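Local coordinates for protein beta-1,4-exocellulase (Thermobifida fusca, PDB 4B4H) that probably hydrolyses the beta-1,4-glycosidic bonds of cellulose as a family 6 cellobiohydrolase, this chain being its catalytic domain, at residues A[374-378]-A[379-383]; A[403-406]-A[407-410]. All blocks are in the same frame, centred on the assembly; numbering follows the deposited sequence.

Both contacts are local and partly buried, and both belong to the part of the chain after strand 346-350. Interaction 1 folds a short 3-10 segment onto the turn that follows it, within a loop; interaction 2 starts helix 406-414. Their centres lie about 19 Å apart and they do not touch. The first is polar and aromatic together: a carboxylate ties an arginine and a turn hydroxyl while a tyrosine ring packs against the arginine's CB. The second relies on aromatic rings at a helix start, with two backbone bonds opening the helix and side-chain bonds from W404 and S406 to E25. Each has a side chain about 4 to 5 Å from that of D359, the predicted proton acceptor.

Interaction 1. Residues A[374-378]-A[379-383]; sequences DRMCD and PTYQG
The Y381 ring carries CB of R375 over one face, 3.9 Å from the ring centroid in a CH-pi contact, and the backbone N of G383 over the opposite face. SD of M376 sits at the edge of the Y381 ring, in plane, 3.8 Å from Y381 CE2, a Met-aromatic contact. CD1 of Y381 in turn lies over one face of the R375 guanidinium, the two planes 50° apart. These groups gather round a type I beta turn, D378 to Y381, that directly follows the 3-10 segment 375-377; its closing bond runs from Y381 N to D378 O at 3.1 Å. With CG of Y381 opposite the backbone N (chi1 -176°), the ring turns back to lie against CB of R375. D378 spends its two carboxylate oxygens differently. D378 OD2 forms a salt bridge to R375 NH2 at 2.8 Å, with weak, bent hydrogen bonds from NE and NH2. D378 OD1 accepts from T380 N at 3.1 Å and T380 OG1 at 2.8 Å, both on the same carboxylate face. C377, disulfide-bonded to C327, ties the segment beside predicted substrate-binding W326. The Y381 hydroxyl is hydrogen-bonded to ND2 of N384. A water accepts from R375 NH2 and donates to T380 O at 2.8 Å.

Interaction 2. Residues A[403-406]-A[407-410]; sequences HWFS and AQFR
The start of helix 406-414 is built from this contact, in which F405 at the N-cap position and W404 before it receive side chains of the first turn. CB of Q408 sits over one face of the F405 ring, 3.7 Å from its centroid, a CH-pi contact. The two side chains cross at about a right angle, and OE1 of Q408 comes within 3.5 Å of CD2 of F405. CB of A407 approaches CE1 of the same ring, and the F405 side chain also packs on A398 and P399. A glycine in place of F405 would probably leave Q408 CB without its ring face and open a gap beside A398 and P399. F405 O and S406 O begin the alpha-helical i to i+4 pattern, taking F409 N and R410 N, each at 2.9 Å; the second bond is nearly straight at 176°. W404 brings CZ2 over one face of the F409 ring, 3.6 Å from F409 CD1, with the six-membered ring of W404 and the F409 ring inclined at 40°. With its CG opposite the backbone N (chi1 -178°), F409 turns back to meet the indole and also touches A22 of helix 16-24. W404 NE1 and S406 OG are both hydrogen-bonded to OE2 of E25. The Q408 side chain is about 4 Å from that of D359, the predicted proton acceptor. A water accepts from R410 NH1 at 2.8 Å and donates weakly to S406 OG.

Interaction 1. Residues A[374-378]-A[379-383]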
ATOM      1  N   ASP A 374     -18.609  -0.097  -2.704  1.00 13.50           N
ATOM      2  CA  ASP A 374     -17.706  -0.253  -3.842  1.00 13.42           C
ATOM      3  C   ASP A 374     -17.799  -1.699  -4.312  1.00 13.04           C
ATOM      4  O   ASP A 374     -17.451  -2.612  -3.567  1.00 13.26           O
ATOM      5  CB  ASP A 374     -16.264   0.095  -3.427  1.00 13.07           C
ATOM      6  CG  ASP A 374     -15.300   0.207  -4.615  1.00 13.11           C
ATOM      7  OD1 ASP A 374     -15.319  -0.658  -5.516  1.00 12.22           O
ATOM      8  OD2 ASP A 374     -14.478   1.155  -4.620  1.00 13.51           O
ATOM      9  N   ARG A 375     -18.268  -1.897  -5.545  1.00 13.03           N
ATOM     10  CA  ARG A 375     -18.581  -3.239  -6.037  1.00 12.26           C
ATOM     11  C   ARG A 375     -17.341  -4.111  -6.256  1.00 11.47           C
ATOM     12  O   ARG A 375     -17.455  -5.330  -6.316  1.00 10.93           O
ATOM     13  CB  ARG A 375     -19.483  -3.189  -7.279  1.00 13.44           C
ATOM     14  CG  ARG A 375     -20.927  -2.807  -6.970  1.00 14.24           C
ATOM     15  CD  ARG A 375     -21.898  -3.447  -7.945  1.00 14.60           C
ATOM     16  NE  ARG A 375     -21.859  -4.909  -7.846  1.00 15.77           N
ATOM     17  CZ  ARG A 375     -22.641  -5.736  -8.534  1.00 15.85           C
ATOM     18  NH1 ARG A 375     -23.560  -5.261  -9.370  1.00 16.28           N
ATOM     19  NH2 ARG A 375     -22.519  -7.044  -8.368  1.00 16.00           N
ATOM     20  N   MET A 376     -16.157  -3.507  -6.313  1.00 10.57           N
ATOM     21  CA  MET A 376     -14.924  -4.307  -6.317  1.00  9.99           C
ATOM     22  C   MET A 376     -14.745  -5.166  -5.048  1.00  9.85           C
ATOM     23  O   MET A 376     -13.934  -6.097  -5.034  1.00  9.81           O
ATOM     24  CB  MET A 376     -13.697  -3.446  -6.634  1.00 10.05           C
ATOM     25  CG  MET A 376     -13.460  -3.265  -8.138  1.00 10.20           C
ATOM     26  SD  MET A 376     -13.191  -4.787  -9.104  1.00 10.71           S
ATOM     27  CE  MET A 376     -11.479  -5.139  -8.720  1.00  9.79           C
ATOM     28  N   CYS A 377     -15.515  -4.875  -4.002  1.00  9.56           N
ATOM     29  CA  CYS A 377     -15.517  -5.679  -2.776  1.00  9.50           C
ATOM     30  C   CYS A 377     -16.624  -6.726  -2.755  1.00  9.91           C
ATOM     31  O   CYS A 377     -16.727  -7.532  -1.818  1.00 10.19           O
ATOM     32  CB  CYS A 377     -15.653  -4.773  -1.565  1.00  9.51           C
ATOM     33  SG  CYS A 377     -14.142  -3.836  -1.318  1.00  9.70           S
ATOM     34  N   ASP A 378     -17.450  -6.692  -3.787  1.00 10.17           N
ATOM     35  CA  ASP A 378     -18.627  -7.543  -3.907  1.00 10.69           C
ATOM     36  C   ASP A 378     -18.206  -8.811  -4.654  1.00 10.39           C
ATOM     37  O   ASP A 378     -17.724  -8.733  -5.784  1.00  9.65           O
ATOM     38  CB  ASP A 378     -19.710  -6.753  -4.666  1.00 11.55           C
ATOM     39  CG  ASP A 378     -20.970  -7.556  -4.982  1.00 12.25           C
ATOM     40  OD1 ASP A 378     -21.118  -8.743  -4.576  1.00 12.83           O
ATOM     41  OD2 ASP A 378     -21.838  -6.946  -5.651  1.00 12.56           O
ATOM     42  N   PRO A 379     -18.348  -9.988  -4.008  1.00 10.35           N
ATOM     43  CA  PRO A 379     -17.917 -11.225  -4.656  1.00 10.45           C
ATOM     44  C   PRO A 379     -18.545 -11.421  -6.035  1.00 10.60           C
ATOM     45  O   PRO A 379     -17.891 -11.934  -6.937  1.00 10.36           O
ATOM     46  CB  PRO A 379     -18.404 -12.328  -3.717  1.00 10.32           C
ATOM     47  CG  PRO A 379     -18.918 -11.674  -2.493  1.00 10.60           C
ATOM     48  CD  PRO A 379     -18.746 -10.193  -2.607  1.00 10.34           C
ATOM     49  N   THR A 380     -19.790 -10.966  -6.189  1.00 10.90           N
ATOM     50  CA  THR A 380     -20.571 -11.216  -7.396  1.00 11.28           C
ATOM     51  C   THR A 380     -20.254 -10.259  -8.546  1.00 11.06           C
ATOM     52  O   THR A 380     -20.681 -10.485  -9.678  1.00 10.90           O
ATOM     53  CB  THR A 380     -22.097 -11.124  -7.121  1.00 11.49           C
ATOM     54  OG1 THR A 380     -22.440  -9.762  -6.869  1.00 11.73           O
ATOM     55  CG2 THR A 380     -22.511 -11.967  -5.926  1.00 11.73           C
ATOM     56  N   TYR A 381     -19.536  -9.176  -8.266  1.00 10.84           N
ATOM     57  CA  TYR A 381     -19.211  -8.191  -9.302  1.00 11.08           C
ATOM     58  C   TYR A 381     -18.363  -8.790 -10.433  1.00 11.08           C
ATOM     59  O   TYR A 381     -17.429  -9.552 -10.197  1.00 11.13           O
ATOM     60  CB  TYR A 381     -18.516  -6.983  -8.668  1.00 10.76           C
ATOM     61  CG  TYR A 381     -18.197  -5.839  -9.611  1.00 11.05           C
ATOM     62  CD1 TYR A 381     -19.223  -5.147 -10.277  1.00 11.09           C
ATOM     63  CD2 TYR A 381     -16.881  -5.426  -9.821  1.00 11.09           C
ATOM     64  CE1 TYR A 381     -18.933  -4.090 -11.129  1.00 11.21           C
ATOM     65  CE2 TYR A 381     -16.581  -4.359 -10.664  1.00 11.14           C
ATOM     66  CZ  TYR A 381     -17.614  -3.704 -11.323  1.00 11.31           C
ATOM     67  OH  TYR A 381     -17.319  -2.658 -12.164  1.00 11.27           O
ATOM     68  N   GLN A 382     -18.714  -8.457 -11.670  1.00 11.38           N
ATOM     69  CA  GLN A 382     -18.089  -9.055 -12.838  1.00 11.54           C
ATOM     70  C   GLN A 382     -17.008  -8.172 -13.455  1.00 11.33           C
ATOM     71  O   GLN A 382     -16.536  -8.432 -14.563  1.00 11.32           O
ATOM     72  CB  GLN A 382     -19.148  -9.497 -13.866  1.00 12.35           C
ATOM     73  CG  GLN A 382     -19.956 -10.729 -13.455  1.00 13.12           C
ATOM     74  CD  GLN A 382     -19.104 -11.966 -13.171  1.00 13.20           C
ATOM     75  OE1 GLN A 382     -17.950 -12.074 -13.601  1.00 13.84           O
ATOM     76  NE2 GLN A 382     -19.680 -12.913 -12.451  1.00 13.66           N
ATOM     77  N   GLY A 383     -16.630  -7.125 -12.723  1.00 11.07           N
ATOM     78  CA  GLY A 383     -15.463  -6.339 -13.066  1.00 11.22           C
ATOM     79  C   GLY A 383     -15.732  -5.196 -14.013  1.00 11.49           C
ATOM     80  O   GLY A 383     -16.881  -4.930 -14.388  1.00 11.78           O
TER
HETATM   81  O   HOH W   1     -23.032  -9.209 -10.616  1.00 17.97           O

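Interaction 2. Residues A[403-406]-A[407-410]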
ATOM      1  N   HIS A 403     -13.061  -2.371   9.703  1.00 12.00           N
ATOM      2  CA  HIS A 403     -13.752  -3.155  10.725  1.00 11.89           C
ATOM      3  C   HIS A 403     -13.184  -4.540  10.735  1.00 11.02           C
ATOM      4  O   HIS A 403     -12.727  -5.026   9.719  1.00 10.44           O
ATOM      5  CB  HIS A 403     -15.245  -3.214  10.426  1.00 12.86           C
ATOM      6  CG  HIS A 403     -16.001  -1.971  10.827  1.00 13.87           C
ATOM      7  ND1 HIS A 403     -17.266  -2.015  11.282  1.00 14.38           N
ATOM      8  CD2 HIS A 403     -15.618  -0.628  10.857  1.00 14.56           C
ATOM      9  CE1 HIS A 403     -17.685  -0.763  11.567  1.00 14.87           C
ATOM     10  NE2 HIS A 403     -16.674   0.082  11.315  1.00 15.57           N
ATOM     11  N   TRP A 404     -13.221  -5.185  11.892  1.00 10.55           N
ATOM     12  CA  TRP A 404     -12.621  -6.497  12.035  1.00 10.41           C
ATOM     13  C   TRP A 404     -13.297  -7.550  11.183  1.00 10.48           C
ATOM     14  O   TRP A 404     -14.524  -7.662  11.189  1.00 11.38           O
ATOM     15  CB  TRP A 404     -12.605  -6.922  13.495  1.00 10.10           C
ATOM     16  CG  TRP A 404     -11.649  -8.057  13.681  1.00  9.98           C
ATOM     17  CD1 TRP A 404     -11.955  -9.389  13.919  1.00 10.12           C
ATOM     18  CD2 TRP A 404     -10.189  -8.007  13.567  1.00 10.02           C
ATOM     19  NE1 TRP A 404     -10.810 -10.143  13.985  1.00 10.04           N
ATOM     20  CE2 TRP A 404      -9.717  -9.372  13.783  1.00  9.96           C
ATOM     21  CE3 TRP A 404      -9.259  -7.000  13.316  1.00 10.00           C
ATOM     22  CZ2 TRP A 404      -8.372  -9.692  13.767  1.00  9.88           C
ATOM     23  CZ3 TRP A 404      -7.907  -7.331  13.298  1.00 10.13           C
ATOM     24  CH2 TRP A 404      -7.473  -8.643  13.520  1.00 10.02           C
ATOM     25  N   PHE A 405     -12.506  -8.324  10.438  1.00 10.13           N
ATOM     26  CA  PHE A 405     -13.036  -9.339   9.518  1.00  9.89           C
ATOM     27  C   PHE A 405     -12.467 -10.695   9.918  1.00 10.23           C
ATOM     28  O   PHE A 405     -11.375 -11.065   9.479  1.00 10.14           O
ATOM     29  CB  PHE A 405     -12.640  -8.959   8.083  1.00  9.44           C
ATOM     30  CG  PHE A 405     -13.345  -9.734   6.990  1.00  9.27           C
ATOM     31  CD1 PHE A 405     -14.362 -10.644   7.249  1.00  9.23           C
ATOM     32  CD2 PHE A 405     -12.975  -9.522   5.663  1.00  9.07           C
ATOM     33  CE1 PHE A 405     -14.984 -11.338   6.212  1.00  8.95           C
ATOM     34  CE2 PHE A 405     -13.587 -10.205   4.626  1.00  9.12           C
ATOM     35  CZ  PHE A 405     -14.597 -11.121   4.896  1.00  8.93           C
ATOM     36  N   SER A 406     -13.201 -11.414  10.774  1.00 10.49           N
ATOM     37  CA  SER A 406     -12.668 -12.616  11.429  1.00 10.69           C
ATOM     38  C   SER A 406     -12.414 -13.776  10.465  1.00 10.32           C
ATOM     39  O   SER A 406     -11.338 -14.396  10.483  1.00  9.93           O
ATOM     40  CB  SER A 406     -13.571 -13.058  12.589  1.00 11.24           C
ATOM     41  OG  SER A 406     -12.933 -14.073  13.349  1.00 12.73           O
ATOM     42  N   ALA A 407     -13.402 -14.085   9.630  1.00 10.17           N
ATOM     43  CA  ALA A 407     -13.207 -15.060   8.565  1.00  9.79           C
ATOM     44  C   ALA A 407     -11.916 -14.788   7.764  1.00  9.53           C
ATOM     45  O   ALA A 407     -11.119 -15.705   7.535  1.00  9.13           O
ATOM     46  CB  ALA A 407     -14.430 -15.128   7.657  1.00 10.26           C
ATOM     47  N   GLN A 408     -11.677 -13.533   7.397  1.00  9.26           N
ATOM     48  CA  GLN A 408     -10.463 -13.180   6.665  1.00  8.98           C
ATOM     49  C   GLN A 408      -9.196 -13.314   7.505  1.00  8.88           C
ATOM     50  O   GLN A 408      -8.166 -13.744   6.991  1.00  8.73           O
ATOM     51  CB  GLN A 408     -10.563 -11.761   6.105  1.00  8.73           C
ATOM     52  CG  GLN A 408      -9.529 -11.429   5.032  1.00  8.81           C
ATOM     53  CD  GLN A 408      -9.327  -9.936   4.847  1.00  9.00           C
ATOM     54  OE1 GLN A 408      -9.503  -9.151   5.773  1.00  9.10           O
ATOM     55  NE2 GLN A 408      -8.949  -9.546   3.640  1.00  9.17           N
ATOM     56  N   PHE A 409      -9.260 -12.936   8.780  1.00  9.06           N
ATOM     57  CA  PHE A 409      -8.074 -13.091   9.627  1.00  9.25           C
ATOM     58  C   PHE A 409      -7.682 -14.566   9.811  1.00  9.07           C
ATOM     59  O   PHE A 409      -6.511 -14.925   9.680  1.00  9.13           O
ATOM     60  CB  PHE A 409      -8.216 -12.386  10.979  1.00  9.56           C
ATOM     61  CG  PHE A 409      -6.985 -12.488  11.837  1.00  9.91           C
ATOM     62  CD1 PHE A 409      -5.966 -11.531  11.754  1.00 10.14           C
ATOM     63  CD2 PHE A 409      -6.844 -13.546  12.738  1.00 10.19           C
ATOM     64  CE1 PHE A 409      -4.833 -11.637  12.554  1.00 10.50           C
ATOM     65  CE2 PHE A 409      -5.705 -13.654  13.525  1.00 10.63           C
ATOM     66  CZ  PHE A 409      -4.710 -12.696  13.435  1.00 10.69           C
ATOM     67  N   ARG A 410      -8.655 -15.413  10.129  1.00  9.70           N
ATOM     68  CA  ARG A 410      -8.386 -16.854  10.238  1.00 10.10           C
ATOM     69  C   ARG A 410      -7.757 -17.446   8.970  1.00  9.84           C
ATOM     70  O   ARG A 410      -6.828 -18.257   9.052  1.00  9.90           O
ATOM     71  CB  ARG A 410      -9.656 -17.630  10.604  1.00 10.80           C
ATOM     72  CG  ARG A 410     -10.140 -17.359  12.012  1.00 11.97           C
ATOM     73  CD  ARG A 410     -11.584 -17.776  12.190  1.00 13.56           C
ATOM     74  NE  ARG A 410     -11.806 -19.219  12.103  1.00 14.53           N
ATOM     75  CZ  ARG A 410     -12.907 -19.778  11.594  1.00 15.01           C
ATOM     76  NH1 ARG A 410     -13.880 -19.018  11.103  1.00 15.83           N
ATOM     77  NH2 ARG A 410     -13.034 -21.096  11.562  1.00 14.95           N
TER
HETATM   78  O   HOH W   2     -14.591 -16.381  11.808  1.00 14.84           O